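Local atomic coordinates of alpha-1,6-mannanase (Bacteroides thetaiotaomicron, PDB entry 4V1S), a protein that probably hydrolyses alpha-1,6-mannosidic linkages in mannans, as a family GH76 glycoside hydrolase of a gut bacterium that feeds on polysaccharides. Residues Leu246-Lys251 and Gly256-Gln261; Asn181-Gly186 and Val198-Ile203. All coordinates share one frame; numbering follows the deposited sequence.

Contact 1. Residues Leu246-Lys251 and Gly256-Gln261; sequences LLWDAK and GSVNTQ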
loop_
_atom_site.group_PDB
_atom_site.type_symbol
_atom_site.label_atom_id
_atom_site.label_comp_id
_atom_site.label_asym_id
_atom_site.label_seq_id
_atom_site.Cartn_x
_atom_site.Cartn_y
_atom_site.Cartn_z
ATOM N N LEU A 246 0.419 -17.755 6.671
ATOM C CA LEU A 246 -0.325 -16.505 6.564
ATOM C C LEU A 246 -0.271 -15.747 7.883
ATOM O O LEU A 246 0.142 -16.284 8.905
ATOM C CB LEU A 246 -1.763 -16.760 6.129
ATOM C CG LEU A 246 -1.864 -17.354 4.716
ATOM C CD1 LEU A 246 -3.316 -17.540 4.314
ATOM C CD2 LEU A 246 -1.109 -16.534 3.673
ATOM N N LEU A 247 -0.657 -14.480 7.822
ATOM C CA LEU A 247 -0.517 -13.571 8.964
ATOM C C LEU A 247 -1.852 -13.307 9.631
ATOM O O LEU A 247 -2.836 -12.955 8.967
ATOM C CB LEU A 247 0.065 -12.217 8.516
ATOM C CG LEU A 247 1.563 -12.079 8.227
ATOM C CD1 LEU A 247 2.432 -12.273 9.470
ATOM C CD2 LEU A 247 2.027 -13.001 7.111
ATOM N N TRP A 248 -1.864 -13.453 10.953
ATOM C CA TRP A 248 -2.980 -12.988 11.760
ATOM C C TRP A 248 -2.987 -11.452 11.761
ATOM O O TRP A 248 -2.070 -10.822 11.265
ATOM C CB TRP A 248 -2.892 -13.559 13.185
ATOM C CG TRP A 248 -3.026 -15.059 13.213
ATOM C CD1 TRP A 248 -3.951 -15.798 12.550
ATOM C CD2 TRP A 248 -2.220 -15.998 13.947
ATOM N NE1 TRP A 248 -3.776 -17.137 12.814
ATOM C CE2 TRP A 248 -2.710 -17.284 13.654
ATOM C CE3 TRP A 248 -1.121 -15.878 14.806
ATOM C CZ2 TRP A 248 -2.159 -18.453 14.223
ATOM C CZ3 TRP A 248 -0.563 -17.020 15.349
ATOM C CH2 TRP A 248 -1.073 -18.296 15.050
ATOM N N ASP A 249 -4.047 -10.861 12.286
ATOM C CA ASP A 249 -4.258 -9.414 12.175
ATOM C C ASP A 249 -3.589 -8.576 13.265
ATOM O O ASP A 249 -2.972 -7.560 12.971
ATOM C CB ASP A 249 -5.749 -9.066 12.151
ATOM C CG ASP A 249 -5.993 -7.650 11.672
ATOM O OD1 ASP A 249 -5.601 -7.370 10.549
ATOM O OD2 ASP A 249 -6.574 -6.833 12.409
ATOM N N ALA A 250 -3.711 -8.996 14.522
ATOM C CA ALA A 250 -3.308 -8.136 15.628
ATOM C C ALA A 250 -3.222 -8.934 16.911
ATOM O O ALA A 250 -3.786 -10.023 17.011
ATOM C CB ALA A 250 -4.298 -7.004 15.796
ATOM N N LYS A 251 -2.503 -8.375 17.873
ATOM C CA LYS A 251 -2.387 -8.947 19.210
ATOM C C LYS A 251 -2.821 -7.875 20.216
ATOM O O LYS A 251 -2.360 -6.741 20.160
ATOM C CB LYS A 251 -0.966 -9.423 19.478
ATOM C CG LYS A 251 -0.797 -10.217 20.754
ATOM C CD LYS A 251 0.563 -10.874 20.754
ATOM C CE LYS A 251 0.880 -11.607 22.033
ATOM N NZ LYS A 251 0.485 -13.014 21.894
ATOM N N GLY A 256 -2.994 -10.336 25.474
ATOM C CA GLY A 256 -2.164 -11.022 24.499
ATOM C C GLY A 256 -2.947 -11.886 23.529
ATOM O O GLY A 256 -2.354 -12.630 22.764
ATOM N N SER A 257 -4.276 -11.792 23.546
ATOM C CA SER A 257 -5.076 -12.533 22.589
ATOM C C SER A 257 -4.859 -12.043 21.161
ATOM O O SER A 257 -4.589 -10.874 20.916
ATOM C CB SER A 257 -6.571 -12.499 22.928
ATOM O OG SER A 257 -7.101 -11.192 22.919
ATOM N N VAL A 258 -4.997 -12.968 20.230
ATOM C CA VAL A 258 -4.739 -12.701 18.824
ATOM C C VAL A 258 -6.052 -12.650 18.057
ATOM O O VAL A 258 -6.910 -13.523 18.204
ATOM C CB VAL A 258 -3.795 -13.757 18.230
ATOM C CG1 VAL A 258 -3.652 -13.605 16.725
ATOM C CG2 VAL A 258 -2.419 -13.680 18.890
ATOM N N ASN A 259 -6.203 -11.583 17.271
ATOM C CA ASN A 259 -7.248 -11.516 16.268
ATOM C C ASN A 259 -6.719 -12.282 15.080
ATOM O O ASN A 259 -5.804 -11.828 14.400
ATOM C CB ASN A 259 -7.557 -10.072 15.879
ATOM C CG ASN A 259 -8.622 -9.970 14.792
ATOM O OD1 ASN A 259 -9.030 -10.961 14.213
ATOM N ND2 ASN A 259 -9.056 -8.761 14.504
ATOM N N THR A 260 -7.301 -13.455 14.844
ATOM C CA THR A 260 -6.806 -14.360 13.816
ATOM C C THR A 260 -7.378 -14.112 12.416
ATOM O O THR A 260 -7.089 -14.882 11.510
ATOM C CB THR A 260 -7.052 -15.814 14.205
ATOM O OG1 THR A 260 -8.452 -16.032 14.388
ATOM C CG2 THR A 260 -6.330 -16.160 15.491
ATOM N N GLN A 261 -8.154 -13.040 12.230
ATOM C CA GLN A 261 -8.589 -12.655 10.880
ATOM C C GLN A 261 -7.397 -12.531 9.949
ATOM O O GLN A 261 -6.446 -11.806 10.231
ATOM C CB GLN A 261 -9.359 -11.345 10.885
ATOM C CG GLN A 261 -9.734 -10.823 9.507
ATOM C CD GLN A 261 -10.789 -11.673 8.810
ATOM O OE1 GLN A 261 -11.748 -12.151 9.452
ATOM N NE2 GLN A 261 -10.647 -11.850 7.488
HETATM O O HOH W 1 -4.363 -10.719 8.811
HETATM O O HOH W 2 -7.624 -6.116 14.909
#
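Asp249 and Ala250 both face Asn259 across a short antiparallel hairpin, and this two-against-one pairing is a classic beta bulge. The amide of Asp249 donates to Asn259 O at 2.9 Å, while Asn259 N returns a bond of 2.9 Å to Ala250 O. Past the bulge no direct bond joins the two backbones; instead one water donates to both Leu247 O and Gln261 O. The amide of Gln261 is satisfied within its own segment: it donates at 3.0 Å to Asn259 OD1, approaching from above the plane of that side-chain carbonyl, and so forms an Asx turn. The other end of that side chain, Asn259 ND2, is too far from Asp249 OD2 to bond directly. The carboxylate and amide planes are 66° apart, and a second water accepts from Asn259 ND2 and donates to Asp249 OD2. Asp249 OD1 has a bound glycerol and, weakly, Asn266 ND2 as partners. At the turn end of the hairpin, Lys251 is extended as far as CE and then bends (chi4 93°), which brings NZ back to Gly256 O at 3.0 Å, in the carbonyl plane and on a lone pair. Apolar contacts fill in around Trp248. The methyl CG2 of Thr260 sits over one face of its five-membered ring in a CH-pi contact, 3.9 Å from the centroid, and Val258 CG1 packs against Trp248 CB at 3.6 Å, the two side chains crossing at about a right angle. Strand 246-252 is flanked by strand 199-201, where Ala250 packs against Gln199 and Asn201; Leu247 and Trp248 reach strand 240-241, and Leu246 packs on helix 284-301.

Contact 2. Residues Asn181-Gly186 and Val198-Ile203; sequences NVLGGG and VQKNTI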
loop_
_atom_site.group_PDB
_atom_site.type_symbol
_atom_site.label_atom_id
_atom_site.label_comp_id
_atom_site.label_asym_id
_atom_site.label_seq_id
_atom_site.Cartn_x
_atom_site.Cartn_y
_atom_site.Cartn_z
ATOM N N ASN A 181 8.460 -2.109 23.874
ATOM C CA ASN A 181 8.505 -3.488 24.372
ATOM C C ASN A 181 7.233 -4.021 25.027
ATOM O O ASN A 181 7.240 -5.095 25.601
ATOM C CB ASN A 181 9.743 -3.684 25.249
ATOM C CG ASN A 181 10.968 -3.993 24.425
ATOM O OD1 ASN A 181 12.044 -3.391 24.597
ATOM N ND2 ASN A 181 10.819 -4.938 23.516
ATOM N N VAL A 182 6.130 -3.285 24.911
ATOM C CA VAL A 182 4.811 -3.831 25.285
ATOM C C VAL A 182 4.577 -4.990 24.330
ATOM O O VAL A 182 4.847 -4.878 23.136
ATOM C CB VAL A 182 3.750 -2.723 25.236
ATOM C CG1 VAL A 182 2.341 -3.267 25.431
ATOM C CG2 VAL A 182 4.080 -1.664 26.302
ATOM N N LEU A 183 4.144 -6.125 24.877
ATOM C CA LEU A 183 4.046 -7.388 24.128
ATOM C C LEU A 183 5.378 -7.906 23.584
ATOM O O LEU A 183 5.392 -8.830 22.761
ATOM C CB LEU A 183 3.019 -7.284 22.978
ATOM C CG LEU A 183 1.577 -7.014 23.416
ATOM C CD1 LEU A 183 0.653 -6.938 22.212
ATOM C CD2 LEU A 183 1.062 -8.056 24.394
ATOM N N GLY A 184 6.491 -7.327 24.034
ATOM C CA GLY A 184 7.807 -7.761 23.608
ATOM C C GLY A 184 8.315 -7.153 22.320
ATOM O O GLY A 184 9.389 -7.502 21.852
ATOM N N GLY A 185 7.566 -6.196 21.782
ATOM C CA GLY A 185 7.901 -5.599 20.503
ATOM C C GLY A 185 6.651 -5.243 19.736
ATOM O O GLY A 185 5.557 -5.245 20.271
ATOM N N GLY A 186 6.820 -4.929 18.456
ATOM C CA GLY A 186 5.678 -4.595 17.617
ATOM C C GLY A 186 5.226 -3.162 17.794
ATOM O O GLY A 186 5.735 -2.416 18.653
ATOM N N VAL A 198 -6.540 -1.387 22.896
ATOM C CA VAL A 198 -5.120 -1.178 22.638
ATOM C C VAL A 198 -4.547 -2.482 22.049
ATOM O O VAL A 198 -4.711 -3.571 22.599
ATOM C CB VAL A 198 -4.349 -0.757 23.907
ATOM C CG1 VAL A 198 -2.863 -0.570 23.613
ATOM C CG2 VAL A 198 -4.915 0.533 24.476
ATOM N N GLN A 199 -3.845 -2.353 20.933
ATOM C CA GLN A 199 -3.398 -3.513 20.179
ATOM C C GLN A 199 -2.220 -3.157 19.299
ATOM O O GLN A 199 -2.013 -1.981 18.962
ATOM C CB GLN A 199 -4.551 -4.075 19.338
ATOM C CG GLN A 199 -5.140 -3.067 18.361
ATOM C CD GLN A 199 -6.412 -3.557 17.736
ATOM O OE1 GLN A 199 -7.510 -3.475 18.332
ATOM N NE2 GLN A 199 -6.287 -4.086 16.538
ATOM N N LYS A 200 -1.463 -4.194 18.942
ATOM C CA LYS A 200 -0.350 -4.103 18.000
ATOM C C LYS A 200 -0.665 -4.980 16.799
ATOM O O LYS A 200 -1.206 -6.067 16.932
ATOM C CB LYS A 200 0.989 -4.486 18.663
ATOM C CG LYS A 200 1.363 -3.517 19.768
ATOM C CD LYS A 200 2.770 -3.740 20.260
ATOM C CE LYS A 200 3.249 -2.576 21.128
ATOM N NZ LYS A 200 4.717 -2.665 21.390
ATOM N N ASN A 201 -0.332 -4.478 15.620
ATOM C CA ASN A 201 -0.962 -4.925 14.367
ATOM C C ASN A 201 0.067 -5.301 13.299
ATOM O O ASN A 201 1.093 -4.636 13.122
ATOM C CB ASN A 201 -1.900 -3.813 13.826
ATOM C CG ASN A 201 -3.033 -3.512 14.778
ATOM O OD1 ASN A 201 -4.218 -3.749 14.469
ATOM N ND2 ASN A 201 -2.682 -3.033 15.954
ATOM N N THR A 202 -0.210 -6.404 12.616
ATOM C CA THR A 202 0.639 -6.868 11.566
ATOM C C THR A 202 0.874 -5.782 10.524
ATOM O O THR A 202 2.000 -5.611 10.090
ATOM C CB THR A 202 0.040 -8.112 10.897
ATOM O OG1 THR A 202 -0.132 -9.124 11.890
ATOM C CG2 THR A 202 0.955 -8.602 9.791
ATOM N N ILE A 203 -0.164 -5.045 10.157
ATOM C CA ILE A 203 0.006 -4.061 9.086
ATOM C C ILE A 203 1.029 -3.007 9.506
ATOM O O ILE A 203 1.830 -2.569 8.680
ATOM C CB ILE A 203 -1.311 -3.430 8.593
ATOM C CG1 ILE A 203 -1.059 -2.554 7.349
ATOM C CG2 ILE A 203 -2.020 -2.652 9.693
ATOM C CD1 ILE A 203 -0.493 -3.313 6.158
#
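Lys200 leaves its strand with CG anti to its carbonyl carbon (chi1 -64°) and runs fully extended from there, a shape that carries NZ straight into the curled loop of Val182, Gly185 and Gly186. The site lies beside the point where strand 199-201 leads into helix 202-219 of the (alpha/alpha)6 barrel expected of a GH76 enzyme. Three carbonyls of the loop accept from NZ: Val182 O at 2.8 Å, with the donor tilted 24° from the carbonyl plane, and Gly185 O and Gly186 O, both approached from well above their planes. Asp180 OD1, just before the loop, adds a salt bridge and also accepts from Val182 N, so the carboxylate ties the ammonium to the start of the loop. Tyr188 adds a cation-pi contact. The charge is thus buried but compensated, and the carbonyl dipoles around it would be expected to help keep the lysine protonated. A methionine in place of Lys200 would probably leave Asp180 without its counter-charge and the three loop carbonyls without their shared donor. The loop fits the methylenes closely: Gly185 O lies 3.2 Å from Lys200 CD, and Gly186, having no side chain, lets that same carbon lie close against its backbone, with Gly186 C 3.5 Å from Lys200 CD. Leu183 CD1 approaches Lys200 CG at 4.3 Å, and Leu183 O accepts from Trp234 NE1 of helix 222-239, on which Lys200 also packs. On the side of the strand turned from the loop, Gln199 NE2 donates to Asn201 OD1 at 2.9 Å.

Contact 2 lies wholly upstream of contact 1 along the chain, yet their centres are only 11 Å apart, on the same side of the molecule and within the part of the chain that belongs to family GH76. They meet in one small antiparallel sheet, where strand 199-201 of contact 2 neighbours strand 246-252 of contact 1. Lys251 N probably bonds to Lys200 O at 2.8 Å, and Thr202 OG1, at the start of helix 202-219, to Trp248 O. The hairpin and loop 181-186 are therefore joined through adjacent strands on a largely helical body. Asp249 and Asn201 each hydrogen-bond to glycerol, probably from the crystallisation liquor, which may mark a polar pocket.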